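Long-range contacts in splicing factor U2AF 35 kDa subunit (Homo sapiens, PDB 1JMT), which pairs with the large U2AF subunit to select 3'-splice sites in pre-mRNA and to recruit U2 snRNP to the branch point: residues E53-N58 and Y72-R77; L6-R11 and H66-V71. The protein carries 1 engineered substitution. All coordinates share one frame; numbering follows the deposited sequence.

Interaction 1 (E53-N58 and Y72-R77); sequences EVEEMN and YVKFRR
Lys74 lies between Glu55 and Glu56 where strands 54-59 and 68-75 of the RNA recognition motif pair antiparallel and a classic beta bulge interrupts them. Two successive glutamates are set against one lysine. Its backbone O accepts from Glu55 N at 2.7 Å and also from Glu56 N, the latter in the carbonyl plane on a lone pair. With CG opposite its own backbone N (chi1 -174°) and every later torsion extended, the lysine runs alongside both acidic chains, pointing the same way. Its NZ lies 3.5 Å from Glu55 OE2 and makes a longer salt bridge to Glu56 OE2. A methionine in its place would probably leave two neighbouring carboxylates without the positive charge between them.

Met57 and Val73 point to the face away from Lys74, and Met57 and Val54 touch helix 22-51. Val54, before the bulge, crosses Val73 at about a right angle, Val54 CG2 to Val73 CG1 3.8 Å, and Met57 lies beside Val73, its CG 3.9 Å from Val73 CG2. Val73 CG1 lies against one face of the Phe75 ring, toward its rim; the ring also packs on helix 78-88.

At the strand end Glu53 and Arg76 run side by side, their carboxylate and guanidinium planes 82° apart. Arg76 N donates to Glu53 O, and Arg76 NH1 makes a salt bridge to Glu53 OE1 at 3.0 Å, meeting it from above the carboxylate plane.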
loop_
_atom_site.group_PDB
_atom_site.type_symbol
_atom_site.label_atom_id
_atom_site.label_comp_id
_atom_site.label_asym_id
_atom_site.label_seq_id
_atom_site.Cartn_x
_atom_site.Cartn_y
_atom_site.Cartn_z
ATOM N N GLU A 53 -12.187 -10.726 -3.662
ATOM C CA GLU A 53 -11.997 -11.452 -2.417
ATOM C C GLU A 53 -10.536 -11.682 -2.054
ATOM O O GLU A 53 -9.755 -12.219 -2.841
ATOM C CB GLU A 53 -12.745 -12.788 -2.492
ATOM C CG GLU A 53 -12.632 -13.655 -1.255
ATOM C CD GLU A 53 -13.706 -14.730 -1.207
ATOM O OE1 GLU A 53 -13.527 -15.715 -0.458
ATOM O OE2 GLU A 53 -14.731 -14.581 -1.910
ATOM N N VAL A 54 -10.172 -11.265 -0.847
ATOM C CA VAL A 54 -8.808 -11.438 -0.377
ATOM C C VAL A 54 -8.672 -12.703 0.471
ATOM O O VAL A 54 -9.413 -12.915 1.428
ATOM C CB VAL A 54 -8.350 -10.229 0.453
ATOM C CG1 VAL A 54 -6.981 -10.505 1.054
ATOM C CG2 VAL A 54 -8.301 -8.981 -0.430
ATOM N N GLU A 55 -7.714 -13.539 0.104
ATOM C CA GLU A 55 -7.455 -14.780 0.817
ATOM C C GLU A 55 -6.512 -14.489 1.978
ATOM O O GLU A 55 -6.770 -14.869 3.117
ATOM C CB GLU A 55 -6.823 -15.776 -0.147
ATOM C CG GLU A 55 -6.671 -17.183 0.370
ATOM C CD GLU A 55 -6.435 -18.154 -0.765
ATOM O OE1 GLU A 55 -7.342 -18.283 -1.615
ATOM O OE2 GLU A 55 -5.350 -18.772 -0.819
ATOM N N GLU A 56 -5.421 -13.794 1.676
ATOM C CA GLU A 56 -4.421 -13.432 2.675
ATOM C C GLU A 56 -3.830 -12.073 2.342
ATOM O O GLU A 56 -3.727 -11.706 1.174
ATOM C CB GLU A 56 -3.264 -14.427 2.682
ATOM C CG GLU A 56 -3.559 -15.793 3.227
ATOM C CD GLU A 56 -2.333 -16.674 3.153
ATOM O OE1 GLU A 56 -1.356 -16.397 3.887
ATOM O OE2 GLU A 56 -2.338 -17.630 2.347
ATOM N N MET A 57 -3.425 -11.345 3.375
ATOM C CA MET A 57 -2.808 -10.046 3.190
ATOM C C MET A 57 -1.857 -9.754 4.338
ATOM O O MET A 57 -2.114 -10.129 5.481
ATOM C CB MET A 57 -3.858 -8.936 3.115
ATOM C CG MET A 57 -3.242 -7.567 2.890
ATOM S SD MET A 57 -4.437 -6.218 2.808
ATOM C CE MET A 57 -3.601 -4.983 3.783
ATOM N N ASN A 58 -0.756 -9.081 4.028
ATOM C CA ASN A 58 0.213 -8.730 5.050
ATOM C C ASN A 58 0.962 -7.454 4.695
ATOM O O ASN A 58 1.240 -7.181 3.526
ATOM C CB ASN A 58 1.209 -9.874 5.243
ATOM C CG ASN A 58 2.216 -9.587 6.344
ATOM O OD1 ASN A 58 1.849 -9.155 7.445
ATOM N ND2 ASN A 58 3.491 -9.829 6.057
ATOM N N TYR A 72 1.468 -7.202 0.627
ATOM C CA TYR A 72 1.210 -8.338 -0.241
ATOM C C TYR A 72 -0.233 -8.723 -0.036
ATOM O O TYR A 72 -0.694 -8.829 1.094
ATOM C CB TYR A 72 2.114 -9.519 0.091
ATOM C CG TYR A 72 3.548 -9.275 -0.272
ATOM C CD1 TYR A 72 4.419 -8.680 0.633
ATOM C CD2 TYR A 72 4.029 -9.598 -1.543
ATOM C CE1 TYR A 72 5.733 -8.411 0.290
ATOM C CE2 TYR A 72 5.346 -9.330 -1.900
ATOM C CZ TYR A 72 6.190 -8.736 -0.977
ATOM O OH TYR A 72 7.493 -8.458 -1.313
ATOM N N VAL A 73 -0.942 -8.914 -1.140
ATOM C CA VAL A 73 -2.345 -9.280 -1.096
ATOM C C VAL A 73 -2.566 -10.515 -1.954
ATOM O O VAL A 73 -2.283 -10.504 -3.147
ATOM C CB VAL A 73 -3.228 -8.141 -1.641
ATOM C CG1 VAL A 73 -4.704 -8.510 -1.514
ATOM C CG2 VAL A 73 -2.912 -6.854 -0.908
ATOM N N LYS A 74 -3.057 -11.584 -1.348
ATOM C CA LYS A 74 -3.311 -12.797 -2.105
ATOM C C LYS A 74 -4.809 -12.858 -2.347
ATOM O O LYS A 74 -5.592 -13.037 -1.410
ATOM C CB LYS A 74 -2.844 -14.036 -1.328
ATOM C CG LYS A 74 -2.954 -15.340 -2.126
ATOM C CD LYS A 74 -2.525 -16.532 -1.288
ATOM C CE LYS A 74 -2.443 -17.799 -2.118
ATOM N NZ LYS A 74 -1.913 -18.939 -1.313
ATOM N N PHE A 75 -5.204 -12.663 -3.601
ATOM C CA PHE A 75 -6.608 -12.711 -3.962
ATOM C C PHE A 75 -7.003 -14.161 -4.191
ATOM O O PHE A 75 -6.177 -14.988 -4.591
ATOM C CB PHE A 75 -6.879 -11.907 -5.239
ATOM C CG PHE A 75 -6.789 -10.414 -5.054
ATOM C CD1 PHE A 75 -5.602 -9.733 -5.319
ATOM C CD2 PHE A 75 -7.891 -9.691 -4.601
ATOM C CE1 PHE A 75 -5.519 -8.348 -5.136
ATOM C CE2 PHE A 75 -7.814 -8.306 -4.414
ATOM C CZ PHE A 75 -6.625 -7.638 -4.683
ATOM N N ARG A 76 -8.266 -14.471 -3.932
ATOM C CA ARG A 76 -8.755 -15.824 -4.132
ATOM C C ARG A 76 -8.713 -16.167 -5.619
ATOM O O ARG A 76 -8.514 -17.321 -5.993
ATOM C CB ARG A 76 -10.185 -15.938 -3.611
ATOM C CG ARG A 76 -10.786 -17.318 -3.768
ATOM C CD ARG A 76 -12.107 -17.420 -3.029
ATOM N NE ARG A 76 -12.678 -18.757 -3.126
ATOM C CZ ARG A 76 -13.737 -19.166 -2.438
ATOM N NH1 ARG A 76 -14.344 -18.339 -1.596
ATOM N NH2 ARG A 76 -14.189 -20.404 -2.593
ATOM N N ARG A 77 -8.882 -15.151 -6.460
ATOM C CA ARG A 77 -8.887 -15.332 -7.906
ATOM C C ARG A 77 -7.727 -14.692 -8.646
ATOM O O ARG A 77 -7.473 -13.498 -8.513
ATOM C CB ARG A 77 -10.188 -14.794 -8.491
ATOM C CG ARG A 77 -11.387 -15.552 -8.069
ATOM C CD ARG A 77 -12.660 -14.973 -8.644
ATOM N NE ARG A 77 -13.833 -15.708 -8.195
ATOM C CZ ARG A 77 -13.890 -16.402 -7.064
ATOM N NH1 ARG A 77 -12.850 -16.478 -6.247
ATOM N NH2 ARG A 77 -15.001 -17.021 -6.749
HETATM O O HOH W 1 -9.804 -12.841 -5.636
#

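Interaction 2 (L6-R11 and H66-V71)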
loop_
_atom_site.group_PDB
_atom_site.type_symbol
_atom_site.label_atom_id
_atom_site.label_comp_id
_atom_site.label_asym_id
_atom_site.label_seq_id
_atom_site.Cartn_x
_atom_site.Cartn_y
_atom_site.Cartn_z
ATOM N N LEU A 6 2.463 -4.336 -3.379
ATOM C CA LEU A 6 2.405 -2.883 -3.453
ATOM C C LEU A 6 3.733 -2.479 -2.818
ATOM O O LEU A 6 3.922 -2.589 -1.603
ATOM C CB LEU A 6 1.206 -2.360 -2.664
ATOM C CG LEU A 6 -0.139 -2.946 -3.121
ATOM C CD1 LEU A 6 -1.258 -2.312 -2.315
ATOM C CD2 LEU A 6 -0.349 -2.688 -4.613
ATOM N N LEU A 7 4.658 -2.039 -3.664
ATOM C CA LEU A 7 6.010 -1.703 -3.242
ATOM C C LEU A 7 6.219 -0.438 -2.427
ATOM O O LEU A 7 5.838 0.665 -2.835
ATOM C CB LEU A 7 6.929 -1.690 -4.470
ATOM C CG LEU A 7 6.803 -2.959 -5.328
ATOM C CD1 LEU A 7 7.658 -2.835 -6.575
ATOM C CD2 LEU A 7 7.217 -4.178 -4.511
ATOM N N ASN A 8 6.832 -0.631 -1.264
ATOM C CA ASN A 8 7.158 0.442 -0.341
ATOM C C ASN A 8 5.996 1.389 -0.108
ATOM O O ASN A 8 6.185 2.585 0.083
ATOM C CB ASN A 8 8.358 1.226 -0.871
ATOM C CG ASN A 8 9.632 0.398 -0.911
ATOM O OD1 ASN A 8 10.650 0.851 -1.426
ATOM N ND2 ASN A 8 9.583 -0.816 -0.364
ATOM N N ILE A 9 4.787 0.852 -0.107
ATOM C CA ILE A 9 3.620 1.688 0.097
ATOM C C ILE A 9 3.444 2.092 1.568
ATOM O O ILE A 9 2.911 3.160 1.857
ATOM C CB ILE A 9 2.354 0.976 -0.414
ATOM C CG1 ILE A 9 1.213 1.990 -0.553
ATOM C CG2 ILE A 9 2.000 -0.185 0.521
ATOM C CD1 ILE A 9 0.032 1.473 -1.340
ATOM N N TYR A 10 3.908 1.253 2.490
ATOM C CA TYR A 10 3.773 1.553 3.909
ATOM C C TYR A 10 4.933 2.388 4.430
ATOM O O TYR A 10 6.031 1.879 4.634
ATOM C CB TYR A 10 3.681 0.268 4.730
ATOM C CG TYR A 10 3.362 0.513 6.190
ATOM C CD1 TYR A 10 2.185 1.157 6.565
ATOM C CD2 TYR A 10 4.237 0.111 7.195
ATOM C CE1 TYR A 10 1.886 1.398 7.903
ATOM C CE2 TYR A 10 3.951 0.347 8.539
ATOM C CZ TYR A 10 2.772 0.990 8.886
ATOM O OH TYR A 10 2.481 1.224 10.214
ATOM N N ARG A 11 4.676 3.672 4.647
ATOM C CA ARG A 11 5.692 4.590 5.149
ATOM C C ARG A 11 5.466 4.949 6.603
ATOM O O ARG A 11 4.342 4.878 7.100
ATOM C CB ARG A 11 5.717 5.868 4.304
ATOM C CG ARG A 11 6.512 5.772 3.016
ATOM C CD ARG A 11 7.053 4.376 2.761
ATOM N NE ARG A 11 8.025 4.360 1.676
ATOM C CZ ARG A 11 7.810 4.900 0.480
ATOM N NH1 ARG A 11 6.655 5.503 0.202
ATOM N NH2 ARG A 11 8.750 4.839 -0.449
ATOM N N HIS A 66 10.845 -0.622 10.608
ATOM C CA HIS A 66 9.477 -0.097 10.634
ATOM C C HIS A 66 9.260 1.140 9.765
ATOM O O HIS A 66 8.144 1.658 9.683
ATOM C CB HIS A 66 9.079 0.242 12.072
ATOM C CG HIS A 66 9.222 -0.902 13.026
ATOM N ND1 HIS A 66 8.434 -2.028 12.960
ATOM C CD2 HIS A 66 10.074 -1.095 14.063
ATOM C CE1 HIS A 66 8.792 -2.870 13.915
ATOM N NE2 HIS A 66 9.784 -2.327 14.597
ATOM N N LEU A 67 10.320 1.606 9.115
ATOM C CA LEU A 67 10.249 2.803 8.282
ATOM C C LEU A 67 9.564 2.623 6.930
ATOM O O LEU A 67 8.858 3.518 6.464
ATOM C CB LEU A 67 11.658 3.354 8.057
ATOM C CG LEU A 67 12.488 3.559 9.326
ATOM C CD1 LEU A 67 13.900 3.970 8.941
ATOM C CD2 LEU A 67 11.832 4.609 10.219
ATOM N N VAL A 68 9.784 1.476 6.296
ATOM C CA VAL A 68 9.194 1.213 4.989
ATOM C C VAL A 68 8.810 -0.247 4.825
ATOM O O VAL A 68 9.532 -1.136 5.264
ATOM C CB VAL A 68 10.175 1.579 3.854
ATOM C CG1 VAL A 68 9.538 1.283 2.497
ATOM C CG2 VAL A 68 10.564 3.053 3.957
ATOM N N GLY A 69 7.675 -0.492 4.182
ATOM C CA GLY A 69 7.256 -1.858 3.981
ATOM C C GLY A 69 6.379 -2.072 2.767
ATOM O O GLY A 69 5.686 -1.165 2.304
ATOM N N ASN A 70 6.433 -3.284 2.236
ATOM C CA ASN A 70 5.606 -3.637 1.105
ATOM C C ASN A 70 4.317 -4.215 1.649
ATOM O O ASN A 70 4.212 -4.574 2.831
ATOM C CB ASN A 70 6.252 -4.719 0.243
ATOM C CG ASN A 70 7.514 -4.261 -0.427
ATOM O OD1 ASN A 70 7.725 -3.069 -0.641
ATOM N ND2 ASN A 70 8.358 -5.215 -0.789
ATOM N N VAL A 71 3.336 -4.310 0.769
ATOM C CA VAL A 71 2.072 -4.908 1.120
ATOM C C VAL A 71 1.888 -6.046 0.129
ATOM O O VAL A 71 2.169 -5.890 -1.060
ATOM C CB VAL A 71 0.905 -3.906 0.988
ATOM C CG1 VAL A 71 -0.443 -4.660 0.989
ATOM C CG2 VAL A 71 0.953 -2.931 2.150
#
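A classic beta bulge in the four-stranded core of the RNA recognition motif marks this contact, where strand 3-11 pairs antiparallel with strand 68-75. Two residues, Ile9 and Tyr10, stand against the single Gly69, and Tyr10 closes a two-way backbone pair with that glycine: Tyr10 N donates to Gly69 O at 3.0 Å, and Gly69 N returns a bond to Tyr10 O. Ahead of the bulge, Leu6 and Val71 form the matching pair, Leu6 N to Val71 O 2.8 Å.

Between these pairs the chain turns a corner at Asn8, and the Asn70 side chain takes over from the backbone. Its OD1 receives Asn8 N at 2.7 Å along a nearly straight bond (172° at the hydrogen) and Asn8 ND2 more weakly. The two asparagines lie side by side with amide planes only 21° apart. Asn70 CG sits beside its own backbone N (chi1 -66°), the setting in which the carboxamide reaches Asn8.

Val68 CG1 packs on the Asn8 amide, 3.5 Å from its CG, while the poorly ordered Arg11 runs along the same valine.

On the face toward helix 22-51, Leu6 and Val71 lie side by side, and Tyr10 meets Phe39 of that helix, its OH bonded to His35. Ile9 and Val71 both touch Phe39 as well. The Ile9 and Val71 side chains cross obliquely and pack tightly, Ile9 CG2 approaching Val71 CG2 to 3.4 Å.

Strand 68-75 serves both contacts: its later half pairs with 53-58 in interaction 1, and its earlier half with 6-11 in interaction 2. The strand is therefore flanked by 54-59, an outermost strand of the sheet within this chain, and by 3-11. The centres of the two contacts are about 17 Å apart, yet they meet at Val71, whose CG1 lies 4.0 Å from Asn58 O and 4.2 Å from Met57 CE. Each contains a classic beta bulge, on strand 54-59 in one and on strand 3-11 in the other. Helix 22-51 backs both, through Val43, Phe44 and Met47 at interaction 1 and through His35 and Phe39 at interaction 2.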